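Cysteine hydrolase (Staphylococcus aureus, PDB 6KUA) probably hydrolyses nicotinamide to nicotinic acid and ammonia, as a zinc-containing nicotinamidase of the isochorismatase-like cysteine hydrolase family. Local coordinates at residues Y11-A17 with G28-E32; N43-D47 with I93-N98; D116-R120 with N147-K151. All coordinates share one frame; numbering follows the deposited sequence.

Contact 1 of 3, residues Y11-A17 with G28-E32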
ATOM      1  N   TYR A  11      20.305   0.056 -13.153  1.00 32.29           N
ATOM      2  CA  TYR A  11      21.669   0.120 -13.681  1.00 30.09           C
ATOM      3  C   TYR A  11      21.717  -0.390 -15.123  1.00 33.65           C
ATOM      4  O   TYR A  11      22.399  -1.357 -15.452  1.00 33.82           O
ATOM      5  CB  TYR A  11      22.625  -0.660 -12.791  1.00 28.88           C
ATOM      6  CG  TYR A  11      24.035  -0.176 -12.974  1.00 31.51           C
ATOM      7  CD1 TYR A  11      24.432   1.040 -12.444  1.00 30.60           C
ATOM      8  CD2 TYR A  11      24.950  -0.904 -13.725  1.00 35.99           C
ATOM      9  CE1 TYR A  11      25.709   1.509 -12.621  1.00 35.63           C
ATOM     10  CE2 TYR A  11      26.238  -0.443 -13.919  1.00 37.46           C
ATOM     11  CZ  TYR A  11      26.609   0.765 -13.362  1.00 39.74           C
ATOM     12  OH  TYR A  11      27.883   1.233 -13.527  1.00 39.34           O
ATOM     13  N   SER A  12      20.975   0.293 -15.986  1.00 37.09           N
ATOM     14  CA  SER A  12      20.780  -0.118 -17.367  1.00 42.33           C
ATOM     15  C   SER A  12      21.630   0.713 -18.320  1.00 43.18           C
ATOM     16  O   SER A  12      22.076   1.819 -17.996  1.00 39.86           O
ATOM     17  CB  SER A  12      19.313   0.010 -17.767  1.00 42.61           C
ATOM     18  OG  SER A  12      18.992   1.360 -18.022  1.00 41.10           O
ATOM     19  N   TYR A  13      21.828   0.155 -19.518  1.00 41.53           N
ATOM     20  CA  TYR A  13      22.571   0.840 -20.575  1.00 47.66           C
ATOM     21  C   TYR A  13      21.999   2.232 -20.854  1.00 49.45           C
ATOM     22  O   TYR A  13      22.752   3.204 -20.995  1.00 48.77           O
ATOM     23  CB  TYR A  13      22.558  -0.033 -21.837  1.00 57.94           C
ATOM     24  CG  TYR A  13      23.340   0.488 -23.035  1.00 63.71           C
ATOM     25  CD1 TYR A  13      24.697   0.203 -23.188  1.00 65.26           C
ATOM     26  CD2 TYR A  13      22.710   1.233 -24.032  1.00 63.67           C
ATOM     27  CE1 TYR A  13      25.411   0.665 -24.288  1.00 65.40           C
ATOM     28  CE2 TYR A  13      23.416   1.699 -25.138  1.00 69.08           C
ATOM     29  CZ  TYR A  13      24.766   1.413 -25.261  1.00 71.60           C
ATOM     30  OH  TYR A  13      25.468   1.879 -26.355  1.00 67.80           O
ATOM     31  N   ASP A  14      20.669   2.355 -20.914  1.00 51.52           N
ATOM     32  CA  ASP A  14      20.053   3.638 -21.247  1.00 52.69           C
ATOM     33  C   ASP A  14      20.356   4.713 -20.211  1.00 54.39           C
ATOM     34  O   ASP A  14      20.402   5.900 -20.554  1.00 55.96           O
ATOM     35  CB  ASP A  14      18.540   3.479 -21.402  1.00 54.90           C
ATOM     36  CG  ASP A  14      18.126   3.252 -22.840  1.00 63.41           C
ATOM     37  OD1 ASP A  14      18.967   3.474 -23.742  1.00 66.38           O
ATOM     38  OD2 ASP A  14      16.963   2.848 -23.069  1.00 67.38           O
ATOM     39  N   PHE A  15      20.562   4.327 -18.944  1.00 48.72           N
ATOM     40  CA  PHE A  15      20.862   5.294 -17.896  1.00 48.96           C
ATOM     41  C   PHE A  15      22.353   5.519 -17.691  1.00 48.24           C
ATOM     42  O   PHE A  15      22.733   6.572 -17.167  1.00 50.80           O
ATOM     43  CB  PHE A  15      20.257   4.855 -16.551  1.00 48.00           C
ATOM     44  CG  PHE A  15      18.792   5.154 -16.410  1.00 53.31           C
ATOM     45  CD1 PHE A  15      18.328   6.459 -16.462  1.00 57.65           C
ATOM     46  CD2 PHE A  15      17.876   4.127 -16.219  1.00 49.40           C
ATOM     47  CE1 PHE A  15      16.977   6.736 -16.336  1.00 63.62           C
ATOM     48  CE2 PHE A  15      16.519   4.395 -16.095  1.00 53.68           C
ATOM     49  CZ  PHE A  15      16.070   5.701 -16.151  1.00 61.23           C
ATOM     50  N   ILE A  16      23.203   4.562 -18.063  1.00 44.91           N
ATOM     51  CA  ILE A  16      24.611   4.579 -17.685  1.00 44.77           C
ATOM     52  C   ILE A  16      25.520   4.917 -18.863  1.00 51.77           C
ATOM     53  O   ILE A  16      26.523   5.616 -18.692  1.00 49.19           O
ATOM     54  CB  ILE A  16      25.021   3.233 -17.043  1.00 40.21           C
ATOM     55  CG1 ILE A  16      24.112   2.912 -15.851  1.00 36.72           C
ATOM     56  CG2 ILE A  16      26.481   3.266 -16.583  1.00 38.88           C
ATOM     57  CD1 ILE A  16      24.087   4.008 -14.820  1.00 39.52           C
ATOM     58  N   ALA A  17      25.190   4.433 -20.060  1.00 51.49           N
ATOM     59  CA  ALA A  17      26.100   4.512 -21.194  1.00 57.23           C
ATOM     60  C   ALA A  17      26.099   5.905 -21.815  1.00 60.43           C
ATOM     61  O   ALA A  17      25.085   6.608 -21.808  1.00 57.88           O
ATOM     62  CB  ALA A  17      25.723   3.473 -22.247  1.00 54.49           C
ATOM     63  N   GLY A  28      27.668   7.427 -13.247  1.00 43.41           N
ATOM     64  CA  GLY A  28      27.088   6.094 -13.163  1.00 40.44           C
ATOM     65  C   GLY A  28      28.034   4.995 -13.615  1.00 41.22           C
ATOM     66  O   GLY A  28      27.941   3.857 -13.147  1.00 31.75           O
ATOM     67  N   GLN A  29      28.943   5.313 -14.541  1.00 42.32           N
ATOM     68  CA  GLN A  29      29.956   4.358 -14.967  1.00 38.44           C
ATOM     69  C   GLN A  29      31.023   4.162 -13.899  1.00 41.96           C
ATOM     70  O   GLN A  29      31.618   3.082 -13.812  1.00 46.24           O
ATOM     71  CB  GLN A  29      30.600   4.824 -16.278  1.00 45.36           C
ATOM     72  CG  GLN A  29      29.604   5.080 -17.408  1.00 49.89           C
ATOM     73  CD  GLN A  29      30.229   5.765 -18.617  1.00 54.12           C
ATOM     74  OE1 GLN A  29      31.450   5.741 -18.806  1.00 55.39           O
ATOM     75  NE2 GLN A  29      29.389   6.374 -19.446  1.00 51.91           N
ATOM     76  N   ASN A  30      31.271   5.180 -13.074  1.00 39.40           N
ATOM     77  CA  ASN A  30      32.306   5.077 -12.050  1.00 43.79           C
ATOM     78  C   ASN A  30      31.899   4.218 -10.858  1.00 38.67           C
ATOM     79  O   ASN A  30      32.743   3.961  -9.999  1.00 41.34           O
ATOM     80  CB  ASN A  30      32.697   6.470 -11.551  1.00 47.75           C
ATOM     81  CG  ASN A  30      33.184   7.373 -12.666  1.00 52.90           C
ATOM     82  OD1 ASN A  30      34.169   7.072 -13.340  1.00 57.79           O
ATOM     83  ND2 ASN A  30      32.510   8.495 -12.853  1.00 55.20           N
ATOM     84  N   ILE A  31      30.642   3.777 -10.769  1.00 35.34           N
ATOM     85  CA  ILE A  31      30.223   2.917  -9.665  1.00 38.44           C
ATOM     86  C   ILE A  31      30.154   1.448 -10.071  1.00 33.40           C
ATOM     87  O   ILE A  31      29.891   0.585  -9.217  1.00 32.87           O
ATOM     88  CB  ILE A  31      28.873   3.391  -9.084  1.00 32.41           C
ATOM     89  CG1 ILE A  31      27.720   3.042 -10.022  1.00 28.99           C
ATOM     90  CG2 ILE A  31      28.879   4.886  -8.863  1.00 31.96           C
ATOM     91  CD1 ILE A  31      26.387   3.559  -9.538  1.00 29.84           C
ATOM     92  N   GLU A  32      30.403   1.143 -11.349  1.00 32.42           N
ATOM     93  CA  GLU A  32      30.303  -0.217 -11.873  1.00 34.11           C
ATOM     94  C   GLU A  32      31.137  -1.205 -11.059  1.00 36.53           C
ATOM     95  O   GLU A  32      30.650  -2.266 -10.647  1.00 35.73           O
ATOM     96  CB  GLU A  32      30.730  -0.203 -13.349  1.00 38.02           C
ATOM     97  CG  GLU A  32      30.763  -1.548 -14.063  1.00 40.89           C
ATOM     98  CD  GLU A  32      31.256  -1.424 -15.506  1.00 48.19           C
ATOM     99  OE1 GLU A  32      30.804  -2.205 -16.379  1.00 45.84           O
ATOM    100  OE2 GLU A  32      32.091  -0.530 -15.772  1.00 48.39           O
TER
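The Y11 hydroxyl donates a hydrogen bond to G28 O, 2.7 Å from OH. The acceptor sits at the edge of the phenol ring, near its plane, and the hydroxyl lies tilted 21° from the carbonyl plane. A second bond runs the other way across the contact: Q29 NE2 donates to I16 O at 3.1 Å, in the carbonyl plane and in the plane of its own amide. The extended Q29 chain slides antiparallel past I16, bringing its CG within 3.7 Å of I16 CG2. With CG anti to the backbone N (chi1 -157°), the Y11 ring reaches across to the turn Q29-E32, where its CE1 meets I31 CG1 at 3.6 Å and E32 CB packs against its hydroxyl. I16 CG1, from the same segment, sits over one face of the ring, toward the rim, and I16 CD1 lies 4.0 Å from G28 CA. V132 of strand 126-132 packs on I16 and I31. The arrangement ties the loop and short helix 13-16, at the C-terminal end of the first strand of an isochorismatase-like alpha/beta fold, to helix 25-29, with the I16 side chain about 13 Å from the bound zinc ion.

Contact 2 of 3, residues N43-D47 with I93-N98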
ATOM      1  N   ASN A  43      26.353 -12.662  -3.098  1.00 28.02           N
ATOM      2  CA  ASN A  43      26.278 -13.986  -3.706  1.00 27.44           C
ATOM      3  C   ASN A  43      27.109 -14.994  -2.926  1.00 34.07           C
ATOM      4  O   ASN A  43      26.665 -16.125  -2.690  1.00 30.26           O
ATOM      5  CB  ASN A  43      26.740 -13.911  -5.161  1.00 31.16           C
ATOM      6  CG  ASN A  43      26.452 -15.176  -5.930  1.00 38.85           C
ATOM      7  OD1 ASN A  43      25.294 -15.493  -6.222  1.00 34.48           O
ATOM      8  ND2 ASN A  43      27.508 -15.902  -6.282  1.00 39.78           N
ATOM      9  N   TYR A  44      28.300 -14.581  -2.481  1.00 31.76           N
ATOM     10  CA  TYR A  44      29.145 -15.435  -1.651  1.00 29.72           C
ATOM     11  C   TYR A  44      28.355 -16.083  -0.524  1.00 35.57           C
ATOM     12  O   TYR A  44      28.457 -17.293  -0.292  1.00 34.21           O
ATOM     13  CB  TYR A  44      30.309 -14.623  -1.082  1.00 25.10           C
ATOM     14  CG  TYR A  44      31.211 -15.425  -0.178  1.00 26.68           C
ATOM     15  CD1 TYR A  44      32.217 -16.237  -0.702  1.00 28.74           C
ATOM     16  CD2 TYR A  44      31.064 -15.379   1.197  1.00 31.47           C
ATOM     17  CE1 TYR A  44      33.045 -16.982   0.123  1.00 28.67           C
ATOM     18  CE2 TYR A  44      31.897 -16.112   2.035  1.00 33.35           C
ATOM     19  CZ  TYR A  44      32.888 -16.913   1.487  1.00 31.92           C
ATOM     20  OH  TYR A  44      33.700 -17.651   2.321  1.00 31.76           O
ATOM     21  N   TYR A  45      27.557 -15.291   0.189  1.00 31.76           N
ATOM     22  CA  TYR A  45      26.772 -15.802   1.309  1.00 33.08           C
ATOM     23  C   TYR A  45      25.418 -16.325   0.874  1.00 28.61           C
ATOM     24  O   TYR A  45      24.613 -16.699   1.732  1.00 29.03           O
ATOM     25  CB  TYR A  45      26.569 -14.711   2.365  1.00 28.89           C
ATOM     26  CG  TYR A  45      27.842 -14.294   3.047  1.00 33.44           C
ATOM     27  CD1 TYR A  45      28.336 -15.012   4.131  1.00 32.70           C
ATOM     28  CD2 TYR A  45      28.554 -13.182   2.619  1.00 34.07           C
ATOM     29  CE1 TYR A  45      29.499 -14.637   4.753  1.00 35.93           C
ATOM     30  CE2 TYR A  45      29.732 -12.797   3.252  1.00 29.50           C
ATOM     31  CZ  TYR A  45      30.193 -13.530   4.311  1.00 33.27           C
ATOM     32  OH  TYR A  45      31.352 -13.159   4.954  1.00 41.99           O
ATOM     33  N   GLN A  46      25.157 -16.348  -0.432  1.00 31.05           N
ATOM     34  CA  GLN A  46      23.849 -16.672  -0.990  1.00 34.68           C
ATOM     35  C   GLN A  46      22.759 -15.764  -0.424  1.00 32.22           C
ATOM     36  O   GLN A  46      21.614 -16.180  -0.265  1.00 30.56           O
ATOM     37  CB  GLN A  46      23.499 -18.150  -0.779  1.00 36.49           C
ATOM     38  CG  GLN A  46      24.415 -19.114  -1.536  1.00 42.91           C
ATOM     39  CD  GLN A  46      24.277 -19.010  -3.055  1.00 50.13           C
ATOM     40  OE1 GLN A  46      25.175 -18.504  -3.739  1.00 50.10           O
ATOM     41  NE2 GLN A  46      23.150 -19.494  -3.590  1.00 48.03           N
ATOM     42  N   ASP A  47      23.119 -14.523  -0.096  1.00 31.30           N
ATOM     43  CA  ASP A  47      22.131 -13.499   0.200  1.00 26.98           C
ATOM     44  C   ASP A  47      21.392 -13.097  -1.075  1.00 23.80           C
ATOM     45  O   ASP A  47      21.841 -13.340  -2.196  1.00 25.42           O
ATOM     46  CB  ASP A  47      22.793 -12.278   0.827  1.00 27.24           C
ATOM     47  CG  ASP A  47      23.250 -12.530   2.263  1.00 35.37           C
ATOM     48  OD1 ASP A  47      22.603 -13.331   2.971  1.00 34.83           O
ATOM     49  OD2 ASP A  47      24.260 -11.922   2.685  1.00 38.84           O
ATOM     50  N   ILE A  93      24.586 -15.518 -13.194  1.00 38.40           N
ATOM     51  CA  ILE A  93      23.945 -15.873 -11.931  1.00 35.92           C
ATOM     52  C   ILE A  93      22.423 -15.807 -11.996  1.00 33.96           C
ATOM     53  O   ILE A  93      21.760 -16.147 -11.011  1.00 32.30           O
ATOM     54  CB  ILE A  93      24.468 -15.017 -10.754  1.00 36.45           C
ATOM     55  CG1 ILE A  93      24.201 -13.520 -10.974  1.00 34.95           C
ATOM     56  CG2 ILE A  93      25.953 -15.249 -10.521  1.00 32.60           C
ATOM     57  CD1 ILE A  93      24.485 -12.681  -9.735  1.00 28.10           C
ATOM     58  N   LYS A  94      21.846 -15.429 -13.135  1.00 33.75           N
ATOM     59  CA  LYS A  94      20.422 -15.103 -13.162  1.00 37.33           C
ATOM     60  C   LYS A  94      19.509 -16.297 -12.885  1.00 40.96           C
ATOM     61  O   LYS A  94      18.360 -16.089 -12.482  1.00 39.21           O
ATOM     62  CB  LYS A  94      20.053 -14.470 -14.499  1.00 36.48           C
ATOM     63  CG  LYS A  94      20.596 -15.199 -15.710  1.00 41.61           C
ATOM     64  CD  LYS A  94      20.113 -14.536 -16.985  1.00 40.32           C
ATOM     65  CE  LYS A  94      19.782 -15.560 -18.053  1.00 46.29           C
ATOM     66  NZ  LYS A  94      19.577 -14.909 -19.373  1.00 45.02           N
ATOM     67  N   ALA A  95      19.978 -17.534 -13.067  1.00 37.94           N
ATOM     68  CA  ALA A  95      19.136 -18.685 -12.748  1.00 36.86           C
ATOM     69  C   ALA A  95      19.163 -19.069 -11.270  1.00 40.65           C
ATOM     70  O   ALA A  95      18.377 -19.930 -10.854  1.00 36.71           O
ATOM     71  CB  ALA A  95      19.550 -19.896 -13.589  1.00 41.74           C
ATOM     72  N   GLN A  96      20.031 -18.457 -10.468  1.00 34.16           N
ATOM     73  CA  GLN A  96      20.151 -18.836  -9.074  1.00 35.26           C
ATOM     74  C   GLN A  96      18.926 -18.398  -8.269  1.00 35.31           C
ATOM     75  O   GLN A  96      18.301 -17.376  -8.566  1.00 33.45           O
ATOM     76  CB  GLN A  96      21.412 -18.229  -8.470  1.00 35.42           C
ATOM     77  CG  GLN A  96      22.694 -18.627  -9.198  1.00 37.15           C
ATOM     78  CD  GLN A  96      23.935 -18.041  -8.538  1.00 41.28           C
ATOM     79  OE1 GLN A  96      25.045 -18.188  -9.048  1.00 40.07           O
ATOM     80  NE2 GLN A  96      23.746 -17.367  -7.394  1.00 31.59           N
ATOM     81  N   PRO A  97      18.576 -19.152  -7.222  1.00 33.33           N
ATOM     82  CA  PRO A  97      17.377 -18.811  -6.448  1.00 37.73           C
ATOM     83  C   PRO A  97      17.530 -17.550  -5.603  1.00 34.77           C
ATOM     84  O   PRO A  97      16.514 -17.002  -5.165  1.00 30.66           O
ATOM     85  CB  PRO A  97      17.164 -20.058  -5.572  1.00 36.82           C
ATOM     86  CG  PRO A  97      18.544 -20.611  -5.384  1.00 36.21           C
ATOM     87  CD  PRO A  97      19.261 -20.343  -6.686  1.00 35.89           C
ATOM     88  N   ASN A  98      18.755 -17.077  -5.362  1.00 33.20           N
ATOM     89  CA  ASN A  98      18.980 -15.854  -4.607  1.00 29.08           C
ATOM     90  C   ASN A  98      19.073 -14.613  -5.488  1.00 27.34           C
ATOM     91  O   ASN A  98      19.504 -13.565  -5.002  1.00 25.32           O
ATOM     92  CB  ASN A  98      20.248 -15.983  -3.741  1.00 27.64           C
ATOM     93  CG  ASN A  98      21.531 -16.055  -4.563  1.00 32.65           C
ATOM     94  OD1 ASN A  98      21.624 -16.818  -5.525  1.00 30.62           O
ATOM     95  ND2 ASN A  98      22.540 -15.275  -4.164  1.00 25.60           N
TER
HETATM   96  O   HOH W   1      27.378 -18.598  -7.544  1.00 44.09           O
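The side-chain amides of N43 and Q96 meet with their chains crossing at about a right angle yet their planes only 30° apart. Q96 NE2 donates to N43 OD1 at 2.7 Å, in the carbonyl plane and on a lone pair. The other ends of the two amides are joined by a water, which accepts from N43 ND2 and donates to Q96 OE1, so a ring of bonds fixes how both groups are turned. N98 stands across N43, its amide plane 31° from that of N43, and sends ND2 to D47 O at 2.8 Å; the same nitrogen makes a weak, longer bond to N43 OD1. Together these groups join the C-terminal end of helix 32-44, closed by a Schellman motif at Q46, to the turn between helix 84-93 and strand 99-104 in the parallel alpha/beta fold. Chi1 of 68° places the N98 amide between its backbone N and carbonyl carbon, and the side chain is directed toward 43-47. Its OD1 takes the second N-H of Q96 NE2, at 2.9 Å and within the Q96 amide plane, so both hydrogens of that nitrogen are used. Outside the contact, R4 engages the D47 carboxylate.

Contact 3 of 3, residues D116-R120 with N147-K151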
ATOM      1  N   ASP A 116       8.342  -5.896  -1.436  1.00 19.23           N
ATOM      2  CA  ASP A 116       8.224  -6.003   0.017  1.00 19.64           C
ATOM      3  C   ASP A 116       7.839  -7.421   0.425  1.00 23.97           C
ATOM      4  O   ASP A 116       8.439  -8.005   1.344  1.00 21.31           O
ATOM      5  CB  ASP A 116       7.207  -4.977   0.530  1.00 22.98           C
ATOM      6  CG  ASP A 116       6.971  -5.061   2.035  1.00 25.90           C
ATOM      7  OD1 ASP A 116       7.946  -5.270   2.797  1.00 23.34           O
ATOM      8  OD2 ASP A 116       5.796  -4.890   2.462  1.00 26.68           O
ATOM      9  N   SER A 117       6.853  -8.006  -0.263  1.00 20.39           N
ATOM     10  CA  SER A 117       6.424  -9.351   0.108  1.00 26.33           C
ATOM     11  C   SER A 117       7.517 -10.383  -0.152  1.00 23.50           C
ATOM     12  O   SER A 117       7.658 -11.337   0.622  1.00 26.01           O
ATOM     13  CB  SER A 117       5.147  -9.729  -0.642  1.00 23.05           C
ATOM     14  OG  SER A 117       5.483 -10.112  -1.956  1.00 30.96           O
ATOM     15  N   LEU A 118       8.302 -10.199  -1.219  1.00 18.96           N
ATOM     16  CA  LEU A 118       9.428 -11.089  -1.485  1.00 21.48           C
ATOM     17  C   LEU A 118      10.478 -11.014  -0.385  1.00 23.47           C
ATOM     18  O   LEU A 118      11.019 -12.043   0.032  1.00 21.10           O
ATOM     19  CB  LEU A 118      10.061 -10.744  -2.825  1.00 21.43           C
ATOM     20  CG  LEU A 118       9.256 -11.164  -4.059  1.00 23.71           C
ATOM     21  CD1 LEU A 118       9.838 -10.498  -5.314  1.00 16.72           C
ATOM     22  CD2 LEU A 118       9.237 -12.688  -4.211  1.00 27.62           C
ATOM     23  N   LEU A 119      10.809  -9.800   0.067  1.00 21.50           N
ATOM     24  CA  LEU A 119      11.755  -9.634   1.166  1.00 21.42           C
ATOM     25  C   LEU A 119      11.232 -10.262   2.456  1.00 21.78           C
ATOM     26  O   LEU A 119      11.980 -10.944   3.174  1.00 18.52           O
ATOM     27  CB  LEU A 119      12.039  -8.148   1.380  1.00 18.15           C
ATOM     28  CG  LEU A 119      12.657  -7.379   0.215  1.00 19.35           C
ATOM     29  CD1 LEU A 119      12.535  -5.847   0.420  1.00 15.17           C
ATOM     30  CD2 LEU A 119      14.105  -7.796   0.040  1.00 19.33           C
ATOM     31  N   ARG A 120       9.951 -10.035   2.771  1.00 21.11           N
ATOM     32  CA  ARG A 120       9.369 -10.579   4.000  1.00 23.40           C
ATOM     33  C   ARG A 120       9.343 -12.107   3.987  1.00 24.86           C
ATOM     34  O   ARG A 120       9.618 -12.736   5.015  1.00 26.61           O
ATOM     35  CB  ARG A 120       7.961 -10.043   4.205  1.00 21.68           C
ATOM     36  CG  ARG A 120       7.874  -8.561   4.559  1.00 28.22           C
ATOM     37  CD  ARG A 120       6.418  -8.168   4.879  1.00 27.69           C
ATOM     38  NE  ARG A 120       6.230  -6.715   4.873  1.00 31.28           N
ATOM     39  CZ  ARG A 120       5.294  -6.075   5.567  1.00 29.06           C
ATOM     40  NH1 ARG A 120       4.449  -6.750   6.336  1.00 29.37           N
ATOM     41  NH2 ARG A 120       5.220  -4.754   5.511  1.00 26.85           N
ATOM     42  N   ASN A 147       9.792   3.702   5.280  1.00 17.20           N
ATOM     43  CA  ASN A 147       8.423   3.590   5.794  1.00 17.98           C
ATOM     44  C   ASN A 147       8.059   2.150   6.121  1.00 18.03           C
ATOM     45  O   ASN A 147       7.352   1.890   7.096  1.00 20.99           O
ATOM     46  CB  ASN A 147       7.415   4.155   4.788  1.00 20.91           C
ATOM     47  CG  ASN A 147       7.519   5.667   4.638  1.00 19.52           C
ATOM     48  OD1 ASN A 147       8.135   6.336   5.462  1.00 20.82           O
ATOM     49  ND2 ASN A 147       6.918   6.205   3.583  1.00 19.59           N
ATOM     50  N   LEU A 148       8.516   1.198   5.312  1.00 18.38           N
ATOM     51  CA  LEU A 148       8.182  -0.194   5.556  1.00 20.64           C
ATOM     52  C   LEU A 148       9.017  -0.807   6.691  1.00 20.23           C
ATOM     53  O   LEU A 148       8.856  -1.988   7.001  1.00 19.32           O
ATOM     54  CB  LEU A 148       8.333  -0.984   4.251  1.00 20.59           C
ATOM     55  CG  LEU A 148       7.312  -0.610   3.153  1.00 21.66           C
ATOM     56  CD1 LEU A 148       7.800  -1.026   1.793  1.00 20.94           C
ATOM     57  CD2 LEU A 148       5.930  -1.222   3.427  1.00 22.19           C
ATOM     58  N   GLY A 149       9.887  -0.034   7.324  1.00 19.38           N
ATOM     59  CA  GLY A 149      10.572  -0.509   8.512  1.00 24.02           C
ATOM     60  C   GLY A 149      11.820  -1.321   8.259  1.00 25.45           C
ATOM     61  O   GLY A 149      12.244  -2.055   9.144  1.00 23.97           O
ATOM     62  N   TYR A 150      12.410  -1.230   7.069  1.00 23.49           N
ATOM     63  CA  TYR A 150      13.686  -1.872   6.797  1.00 21.52           C
ATOM     64  C   TYR A 150      14.830  -1.034   7.328  1.00 22.80           C
ATOM     65  O   TYR A 150      14.786   0.199   7.280  1.00 23.40           O
ATOM     66  CB  TYR A 150      13.879  -2.072   5.294  1.00 18.55           C
ATOM     67  CG  TYR A 150      12.970  -3.105   4.743  1.00 18.66           C
ATOM     68  CD1 TYR A 150      13.296  -4.448   4.825  1.00 19.86           C
ATOM     69  CD2 TYR A 150      11.758  -2.748   4.164  1.00 20.17           C
ATOM     70  CE1 TYR A 150      12.455  -5.408   4.350  1.00 20.31           C
ATOM     71  CE2 TYR A 150      10.903  -3.704   3.660  1.00 19.85           C
ATOM     72  CZ  TYR A 150      11.259  -5.033   3.747  1.00 25.54           C
ATOM     73  OH  TYR A 150      10.414  -5.996   3.260  1.00 23.16           O
ATOM     74  N   LYS A 151      15.864  -1.709   7.822  1.00 19.68           N
ATOM     75  CA  LYS A 151      17.141  -1.042   8.037  1.00 21.25           C
ATOM     76  C   LYS A 151      17.798  -0.837   6.683  1.00 21.32           C
ATOM     77  O   LYS A 151      17.675  -1.681   5.793  1.00 21.26           O
ATOM     78  CB  LYS A 151      18.050  -1.871   8.957  1.00 24.85           C
ATOM     79  CG  LYS A 151      17.355  -2.447  10.202  1.00 27.60           C
ATOM     80  CD  LYS A 151      18.299  -3.353  11.028  1.00 29.17           C
ATOM     81  CE  LYS A 151      17.600  -3.900  12.284  1.00 37.35           C
ATOM     82  NZ  LYS A 151      18.455  -4.876  13.066  1.00 34.89           N
TER
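L148 and Y150 lean against one flank of helix 115-121, in which R120 N closes a regular turn onto D116 O. The segment 147-151 carries the chain out of helix 137-147 and into strand 151-160. G149 makes the break, with positive phi and a Schellman motif. The backbones stay well apart, 8.0 Å between D116 CA and L148 CA at their closest, so side chains do the bridging. The Y150 ring spans the gap and ends in a hydroxyl that donates to D116 OD1 at 2.6 Å, nearly in line with the carboxylate C-O bond. This oxygen lies in the plane of the phenol ring at its edge, whereas ring and carboxylate planes stand 86° apart. From one turn along the helix, R120 NE reaches the same oxygen at 3.1 Å, on the syn side though well out of the carboxylate plane, in a salt bridge whose N-H...O angle is 167°. D116 has its CG anti to the backbone N (chi1 177°), which brings the carboxylate to this meeting point. L119 flanks the hydroxyl, its CB 3.3 Å from Y150 OH, and its CD1 packs on Y150 CZ at 3.7 Å. L148 comes from the direction opposite to D116, laying CD2 3.8 Å from D116 OD2 and at the edge of the R120 guanidinium. R120 NH2 continues to D116 of the second subunit in a salt bridge, and NH1 to the L148 carbonyl there, while R120 of that subunit makes a cation-pi contact with Y150. One carboxylate oxygen thus gathers a phenol and a guanidinium, which should favour its ionised form; the same aspartate-arginine chemistry, carried across to a neighbouring copy, makes this a subunit-interface contact as well as an intrachain one.

Overall arrangement
The three contacts follow one another along the chain within a single isochorismatase domain. Contact 1 is the buried one, near the C-terminal end of the sheet and the zinc ion, and combines two hydrogen bonds to backbone carbonyls with apolar packing. Contacts 2 and 3 are only partly buried and hold the turns that leave helices 84-93 and 137-147 for the outermost strands of this chain, 99-104 and 151-160. Contact 2 relies on neutral amides and a water; contact 3 adds charge and is continued by other subunits, which do not touch the first two. Contacts 1 and 3 lie on opposite sides of the chain's centre, while contacts 2 and 3 approach to about 9 Å between nearest atoms.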